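Local coordinates for protein hydrolase, haloacid dehalogenase-like family (Chlorobaculum tepidum, PDB 2HCF) that binds magnesium at the C-terminal end of its parallel sheet and probably acts as a hydrolase of the haloacid dehalogenase (HAD) superfamily, at residues P170-I183 and L189-F201. Residues are numbered along the deposited sequence; the frame is centred on the assembly and turned at random.
With MG (magnesium ion), chain B.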
ATOM      1  N   PRO A 170     -17.949  -5.885   9.184  1.00 23.74           N
ATOM      2  CA  PRO A 170     -17.003  -4.810   9.484  1.00 23.97           C
ATOM      3  C   PRO A 170     -15.970  -5.154  10.571  1.00 23.44           C
ATOM      4  O   PRO A 170     -14.781  -4.880  10.388  1.00 24.67           O
ATOM      5  CB  PRO A 170     -17.919  -3.663   9.931  1.00 23.78           C
ATOM      6  CG  PRO A 170     -19.187  -3.911   9.200  1.00 24.72           C
ATOM      7  CD  PRO A 170     -19.344  -5.395   9.237  1.00 24.17           C
ATOM      8  N   SER A 171     -16.398  -5.800  11.659  1.00 22.95           N
ATOM      9  CA  SER A 171     -15.487  -6.122  12.754  1.00 22.21           C
ATOM     10  C   SER A 171     -14.522  -7.214  12.386  1.00 21.48           C
ATOM     11  O   SER A 171     -13.566  -7.432  13.121  1.00 20.61           O
ATOM     12  CB  SER A 171     -16.240  -6.586  13.989  1.00 23.11           C
ATOM     13  OG  SER A 171     -17.053  -7.717  13.701  1.00 26.33           O
ATOM     14  N   GLN A 172     -14.805  -7.915  11.290  1.00 20.58           N
ATOM     15  CA  GLN A 172     -13.896  -8.955  10.755  1.00 21.79           C
ATOM     16  C   GLN A 172     -12.888  -8.453   9.705  1.00 21.07           C
ATOM     17  O   GLN A 172     -12.112  -9.226   9.174  1.00 19.83           O
ATOM     18  CB  GLN A 172     -14.723 -10.096  10.148  1.00 21.59           C
ATOM     19  CG  GLN A 172     -15.450 -10.933  11.159  1.00 22.91           C
ATOM     20  CD  GLN A 172     -16.435 -11.907  10.518  1.00 24.37           C
ATOM     21  OE1 GLN A 172     -16.948 -11.677   9.427  1.00 27.84           O
ATOM     22  NE2 GLN A 172     -16.714 -12.991  11.213  1.00 27.54           N
ATOM     23  N   ILE A 173     -12.915  -7.163   9.402  1.00 21.08           N
ATOM     24  CA  ILE A 173     -12.025  -6.591   8.403  1.00 21.43           C
ATOM     25  C   ILE A 173     -11.036  -5.643   9.083  1.00 21.02           C
ATOM     26  O   ILE A 173     -11.431  -4.742   9.812  1.00 20.43           O
ATOM     27  CB  ILE A 173     -12.788  -5.804   7.318  1.00 21.49           C
ATOM     28  CG1 ILE A 173     -13.894  -6.679   6.692  1.00 21.18           C
ATOM     29  CG2 ILE A 173     -11.783  -5.283   6.240  1.00 21.72           C
ATOM     30  CD1 ILE A 173     -14.961  -5.866   5.939  1.00 21.48           C
ATOM     31  N   VAL A 174      -9.755  -5.871   8.828  1.00 20.47           N
ATOM     32  CA  VAL A 174      -8.681  -5.095   9.449  1.00 20.65           C
ATOM     33  C   VAL A 174      -7.808  -4.488   8.349  1.00 19.80           C
ATOM     34  O   VAL A 174      -7.287  -5.199   7.472  1.00 18.90           O
ATOM     35  CB  VAL A 174      -7.828  -5.980  10.398  1.00 20.31           C
ATOM     36  CG1 VAL A 174      -6.700  -5.185  11.024  1.00 21.09           C
ATOM     37  CG2 VAL A 174      -8.704  -6.585  11.474  1.00 21.48           C
ATOM     38  N   ILE A 175      -7.685  -3.166   8.395  1.00 19.81           N
ATOM     39  CA  ILE A 175      -6.900  -2.443   7.430  1.00 20.34           C
ATOM     40  C   ILE A 175      -5.732  -1.755   8.111  1.00 19.95           C
ATOM     41  O   ILE A 175      -5.920  -0.948   9.016  1.00 20.32           O
ATOM     42  CB  ILE A 175      -7.771  -1.467   6.671  1.00 19.63           C
ATOM     43  CG1 ILE A 175      -8.576  -2.252   5.635  1.00 20.38           C
ATOM     44  CG2 ILE A 175      -6.955  -0.419   5.958  1.00 19.60           C
ATOM     45  CD1 ILE A 175      -9.803  -1.551   5.134  1.00 21.05           C
ATOM     46  N   ILE A 176      -4.524  -2.086   7.657  1.00 19.70           N
ATOM     47  CA  ILE A 176      -3.297  -1.670   8.335  1.00 19.47           C
ATOM     48  C   ILE A 176      -2.434  -0.761   7.449  1.00 19.84           C
ATOM     49  O   ILE A 176      -2.094  -1.124   6.299  1.00 20.03           O
ATOM     50  CB  ILE A 176      -2.475  -2.907   8.776  1.00 19.34           C
ATOM     51  CG1 ILE A 176      -3.307  -3.776   9.722  1.00 19.84           C
ATOM     52  CG2 ILE A 176      -1.158  -2.495   9.433  1.00 19.69           C
ATOM     53  CD1 ILE A 176      -2.829  -5.225   9.835  1.00 18.54           C
ATOM     54  N   GLY A 177      -2.029   0.377   8.019  1.00 18.86           N
ATOM     55  CA  GLY A 177      -1.103   1.306   7.373  1.00 18.73           C
ATOM     56  C   GLY A 177      -0.532   2.400   8.258  1.00 18.42           C
ATOM     57  O   GLY A 177      -0.794   2.442   9.452  1.00 18.05           O
ATOM     58  N   ASP A 178       0.208   3.321   7.636  1.00 18.67           N
ATOM     59  CA  ASP A 178       1.046   4.311   8.324  1.00 17.25           C
ATOM     60  C   ASP A 178       0.669   5.784   8.138  1.00 17.53           C
ATOM     61  O   ASP A 178       1.406   6.645   8.625  1.00 16.91           O
ATOM     62  CB  ASP A 178       2.505   4.115   7.897  1.00 17.89           C
ATOM     63  CG  ASP A 178       2.750   4.524   6.424  1.00 19.52           C
ATOM     64  OD1 ASP A 178       2.094   3.906   5.553  1.00 19.72           O
ATOM     65  OD2 ASP A 178       3.601   5.439   6.163  1.00 19.33           O
ATOM     66  N   THR A 179      -0.453   6.072   7.448  1.00 16.56           N
ATOM     67  CA  THR A 179      -0.872   7.458   7.183  1.00 17.01           C
ATOM     68  C   THR A 179      -2.346   7.675   7.400  1.00 17.50           C
ATOM     69  O   THR A 179      -3.132   6.735   7.552  1.00 17.31           O
ATOM     70  CB  THR A 179      -0.586   7.908   5.714  1.00 16.94           C
ATOM     71  OG1 THR A 179      -1.667   7.482   4.854  1.00 17.50           O
ATOM     72  CG2 THR A 179       0.745   7.337   5.225  1.00 16.71           C
ATOM     73  N   GLU A 180      -2.740   8.952   7.374  1.00 19.45           N
ATOM     74  CA  GLU A 180      -4.147   9.299   7.455  1.00 20.75           C
ATOM     75  C   GLU A 180      -4.968   8.643   6.336  1.00 21.13           C
ATOM     76  O   GLU A 180      -6.154   8.405   6.509  1.00 20.93           O
ATOM     77  CB  GLU A 180      -4.332  10.811   7.386  1.00 20.70           C
ATOM     78  CG  GLU A 180      -4.036  11.402   6.049  1.00 23.45           C
ATOM     79  CD  GLU A 180      -4.224  12.915   6.018  1.00 24.82           C
ATOM     80  OE1 GLU A 180      -5.342  13.365   6.338  1.00 31.78           O
ATOM     81  OE2 GLU A 180      -3.257  13.641   5.682  1.00 32.80           O
ATOM     82  N   HIS A 181      -4.332   8.348   5.199  1.00 20.59           N
ATOM     83  CA  HIS A 181      -5.059   7.802   4.049  1.00 20.88           C
ATOM     84  C   HIS A 181      -5.465   6.352   4.295  1.00 20.30           C
ATOM     85  O   HIS A 181      -6.531   5.911   3.868  1.00 19.91           O
ATOM     86  CB  HIS A 181      -4.223   7.943   2.786  1.00 20.97           C
ATOM     87  CG  HIS A 181      -3.767   9.344   2.542  1.00 22.90           C
ATOM     88  ND1 HIS A 181      -4.653  10.403   2.456  1.00 26.00           N
ATOM     89  CD2 HIS A 181      -2.532   9.876   2.434  1.00 24.03           C
ATOM     90  CE1 HIS A 181      -3.976  11.519   2.255  1.00 27.46           C
ATOM     91  NE2 HIS A 181      -2.687  11.224   2.222  1.00 25.78           N
ATOM     92  N   ASP A 182      -4.595   5.609   4.970  1.00 20.67           N
ATOM     93  CA  ASP A 182      -4.903   4.273   5.411  1.00 20.49           C
ATOM     94  C   ASP A 182      -6.087   4.288   6.380  1.00 20.39           C
ATOM     95  O   ASP A 182      -7.062   3.554   6.210  1.00 19.52           O
ATOM     96  CB  ASP A 182      -3.672   3.653   6.050  1.00 21.22           C
ATOM     97  CG  ASP A 182      -2.504   3.654   5.096  1.00 21.61           C
ATOM     98  OD1 ASP A 182      -2.484   2.779   4.229  1.00 28.53           O
ATOM     99  OD2 ASP A 182      -1.628   4.539   5.180  1.00 21.52           O
ATOM    100  N   ILE A 183      -6.007   5.150   7.365  1.00 19.31           N
ATOM    101  CA  ILE A 183      -7.035   5.186   8.366  1.00 19.88           C
ATOM    102  C   ILE A 183      -8.368   5.555   7.713  1.00 19.92           C
ATOM    103  O   ILE A 183      -9.439   5.027   8.063  1.00 20.07           O
ATOM    104  CB  ILE A 183      -6.687   6.219   9.483  1.00 20.01           C
ATOM    105  CG1 ILE A 183      -5.444   5.770  10.253  1.00 19.79           C
ATOM    106  CG2 ILE A 183      -7.842   6.340  10.459  1.00 20.59           C
ATOM    107  CD1 ILE A 183      -4.795   6.848  11.080  1.00 19.88           C
ATOM    108  N   LEU A 189     -15.598   0.807   4.860  1.00 21.16           N
ATOM    109  CA  LEU A 189     -16.254  -0.452   5.186  1.00 21.11           C
ATOM    110  C   LEU A 189     -16.633  -0.547   6.651  1.00 21.15           C
ATOM    111  O   LEU A 189     -17.029  -1.628   7.105  1.00 20.82           O
ATOM    112  CB  LEU A 189     -15.298  -1.587   4.882  1.00 21.12           C
ATOM    113  CG  LEU A 189     -14.755  -1.726   3.458  1.00 20.88           C
ATOM    114  CD1 LEU A 189     -13.854  -2.943   3.459  1.00 20.22           C
ATOM    115  CD2 LEU A 189     -15.871  -1.859   2.428  1.00 21.03           C
ATOM    116  N   ASP A 190     -16.522   0.579   7.369  1.00 21.07           N
ATOM    117  CA  ASP A 190     -16.537   0.601   8.842  0.50 20.79           C
ATOM    118  C   ASP A 190     -15.590  -0.471   9.397  1.00 20.71           C
ATOM    119  O   ASP A 190     -15.882  -1.136  10.395  1.00 20.06           O
ATOM    120  CB  ASP A 190     -17.956   0.425   9.397  0.50 20.80           C
ATOM    121  CG  ASP A 190     -18.050   0.714  10.905  0.50 21.69           C
ATOM    122  OD1 ASP A 190     -17.170   1.414  11.444  0.50 21.92           O
ATOM    123  OD2 ASP A 190     -19.014   0.243  11.549  0.50 22.75           O
ATOM    124  N   ALA A 191     -14.435  -0.619   8.758  1.00 20.23           N
ATOM    125  CA  ALA A 191     -13.484  -1.659   9.156  1.00 19.96           C
ATOM    126  C   ALA A 191     -12.642  -1.224  10.352  1.00 20.50           C
ATOM    127  O   ALA A 191     -12.669  -0.053  10.746  1.00 20.30           O
ATOM    128  CB  ALA A 191     -12.600  -2.009   8.010  1.00 20.25           C
ATOM    129  N   ARG A 192     -11.925  -2.178  10.945  1.00 19.75           N
ATOM    130  CA  ARG A 192     -11.021  -1.865  12.045  1.00 20.54           C
ATOM    131  C   ARG A 192      -9.694  -1.390  11.453  1.00 20.56           C
ATOM    132  O   ARG A 192      -9.016  -2.155  10.757  1.00 21.12           O
ATOM    133  CB  ARG A 192     -10.800  -3.106  12.933  1.00 20.70           C
ATOM    134  CG  ARG A 192     -12.060  -3.547  13.675  1.00 21.27           C
ATOM    135  CD  ARG A 192     -11.796  -4.573  14.767  1.00 22.68           C
ATOM    136  NE  ARG A 192     -11.575  -5.916  14.225  1.00 24.77           N
ATOM    137  CZ  ARG A 192     -10.480  -6.653  14.378  1.00 24.62           C
ATOM    138  NH1 ARG A 192      -9.408  -6.211  15.034  1.00 26.06           N
ATOM    139  NH2 ARG A 192     -10.461  -7.860  13.832  1.00 25.40           N
ATOM    140  N   SER A 193      -9.317  -0.150  11.731  1.00 20.03           N
ATOM    141  CA  SER A 193      -8.060   0.404  11.273  1.00 20.10           C
ATOM    142  C   SER A 193      -7.021   0.217  12.353  1.00 20.17           C
ATOM    143  O   SER A 193      -7.287   0.463  13.530  1.00 20.16           O
ATOM    144  CB  SER A 193      -8.182   1.871  10.876  1.00 21.36           C
ATOM    145  OG  SER A 193      -8.677   2.631  11.942  1.00 19.38           O
ATOM    146  N   ILE A 194      -5.852  -0.292  11.951  1.00 19.21           N
ATOM    147  CA  ILE A 194      -4.688  -0.305  12.821  1.00 20.82           C
ATOM    148  C   ILE A 194      -3.622   0.547  12.134  1.00 20.66           C
ATOM    149  O   ILE A 194      -3.184   0.226  11.037  1.00 22.02           O
ATOM    150  CB  ILE A 194      -4.139  -1.735  13.068  1.00 20.85           C
ATOM    151  CG1 ILE A 194      -5.129  -2.615  13.851  1.00 21.16           C
ATOM    152  CG2 ILE A 194      -2.786  -1.689  13.792  1.00 23.00           C
ATOM    153  CD1 ILE A 194      -4.769  -4.122  13.725  1.00 22.00           C
ATOM    154  N   ALA A 195      -3.227   1.635  12.771  1.00 20.26           N
ATOM    155  CA  ALA A 195      -2.212   2.531  12.232  1.00 20.16           C
ATOM    156  C   ALA A 195      -0.913   2.208  12.934  1.00 19.73           C
ATOM    157  O   ALA A 195      -0.923   1.875  14.137  1.00 21.13           O
ATOM    158  CB  ALA A 195      -2.588   3.945  12.477  1.00 19.84           C
ATOM    159  N   VAL A 196       0.192   2.303  12.190  1.00 19.81           N
ATOM    160  CA  VAL A 196       1.526   2.076  12.725  1.00 18.25           C
ATOM    161  C   VAL A 196       2.404   3.270  12.350  1.00 17.78           C
ATOM    162  O   VAL A 196       2.422   3.705  11.196  1.00 16.56           O
ATOM    163  CB  VAL A 196       2.074   0.701  12.230  1.00 17.72           C
ATOM    164  CG1 VAL A 196       2.133   0.648  10.742  1.00 18.17           C
ATOM    165  CG2 VAL A 196       3.408   0.394  12.879  1.00 17.75           C
ATOM    166  N   ALA A 197       3.092   3.848  13.342  1.00 18.89           N
ATOM    167  CA  ALA A 197       3.790   5.132  13.164  1.00 18.42           C
ATOM    168  C   ALA A 197       5.227   4.910  12.714  1.00 18.78           C
ATOM    169  O   ALA A 197       6.169   5.533  13.228  1.00 18.80           O
ATOM    170  CB  ALA A 197       3.722   5.957  14.454  1.00 18.88           C
ATOM    171  N   THR A 198       5.382   4.027  11.728  1.00 17.93           N
ATOM    172  CA  THR A 198       6.688   3.691  11.152  1.00 18.93           C
ATOM    173  C   THR A 198       6.935   4.391   9.802  1.00 19.70           C
ATOM    174  O   THR A 198       7.906   4.109   9.112  1.00 20.48           O
ATOM    175  CB  THR A 198       6.853   2.169  10.981  1.00 18.38           C
ATOM    176  OG1 THR A 198       5.680   1.604  10.401  1.00 18.49           O
ATOM    177  CG2 THR A 198       7.090   1.521  12.309  1.00 21.17           C
ATOM    178  N   GLY A 199       6.070   5.347   9.442  1.00 20.08           N
ATOM    179  CA  GLY A 199       6.307   6.145   8.253  1.00 20.14           C
ATOM    180  C   GLY A 199       6.720   7.535   8.648  1.00 21.32           C
ATOM    181  O   GLY A 199       7.444   7.738   9.660  1.00 21.96           O
ATOM    182  N   ASN A 200       6.223   8.511   7.903  1.00 20.58           N
ATOM    183  CA  ASN A 200       6.591   9.886   8.146  1.00 21.31           C
ATOM    184  C   ASN A 200       5.690  10.621   9.138  1.00 20.54           C
ATOM    185  O   ASN A 200       5.873  11.803   9.348  1.00 19.79           O
ATOM    186  CB  ASN A 200       6.702  10.630   6.807  1.00 21.85           C
ATOM    187  CG  ASN A 200       7.765  10.026   5.918  1.00 23.73           C
ATOM    188  OD1 ASN A 200       8.773   9.523   6.405  1.00 26.45           O
ATOM    189  ND2 ASN A 200       7.524  10.023   4.628  1.00 24.85           N
ATOM    190  N   PHE A 201       4.771   9.908   9.792  1.00 19.94           N
ATOM    191  CA  PHE A 201       3.775  10.561  10.692  1.00 20.22           C
ATOM    192  C   PHE A 201       3.863   9.948  12.071  1.00 20.13           C
ATOM    193  O   PHE A 201       3.896   8.729  12.220  1.00 19.89           O
ATOM    194  CB  PHE A 201       2.366  10.464  10.132  1.00 20.37           C
ATOM    195  CG  PHE A 201       2.288  10.944   8.730  1.00 21.73           C
ATOM    196  CD1 PHE A 201       2.183  12.311   8.457  1.00 22.05           C
ATOM    197  CD2 PHE A 201       2.453  10.046   7.676  1.00 22.59           C
ATOM    198  CE1 PHE A 201       2.211  12.764   7.145  1.00 22.38           C
ATOM    199  CE2 PHE A 201       2.464  10.491   6.377  1.00 24.88           C
ATOM    200  CZ  PHE A 201       2.356  11.844   6.103  1.00 20.88           C
TER
HETATM  201 MG    MG B 300       2.132   3.621   3.474  1.00 15.09          MG
HETATM  202  O   HOH W   1       3.867   6.945  10.104  1.00 12.60           O
HETATM  203  O   HOH W   2       4.905   7.732   5.550  1.00 23.73           O
HETATM  204  O   HOH W   3       3.335   5.516   3.471  1.00 17.21           O
HETATM  205  O   HOH W   4       0.186   4.284   3.230  1.00 13.89           O
HETATM  206  O   HOH W   5     -10.559   4.125  10.465  1.00 19.35           O
HETATM  207  O   HOH W   6       2.130   3.628   1.350  1.00 16.02           O
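Val174 pairs with Arg192, and Gly177 with Ala195, where strands 173-177 and 192-196 run parallel as a beta-alpha-beta unit of the Rossmann-like HAD fold, joined through helix 180-187. Arg192, Ile194 and Val196 donate N-H to the O of Ile173, Ile175 and Gly177; Ile175 and Gly177 donate back to Arg192 O and Ile194 O. Along Arg192, CB and CG pass Ile173 O, CD nears Ser171 O, and a bend at chi3 (-77°) turns the guanidinium toward Ser171 O and Val174. There NE donates to Ser171 O (2.7 Å, 162° at the hydrogen), the oxygen lying in the guanidinium plane although NE is tilted 34° from the carbonyl plane. NH2 adds a weak bond to the same oxygen and also donates to Ile228 O; Val174 CG2 sits over one face, offset toward the rim and 3.2 Å from NH2. A leucine in its place would probably leave Ser171 O and Ile228 O without these donors, and Val174 CG2 without the flat group it packs against. On the same sheet face, Val174 CG1 presses tightly on Ile194 CD1 (3.5 Å). Asp178 joins Asp10 OD2 and Asp12 O at the magnesium: OD1 binds the metal at 2.1 Å, while OD2 accepts from water 2, which Asn200 N holds at 2.8 Å.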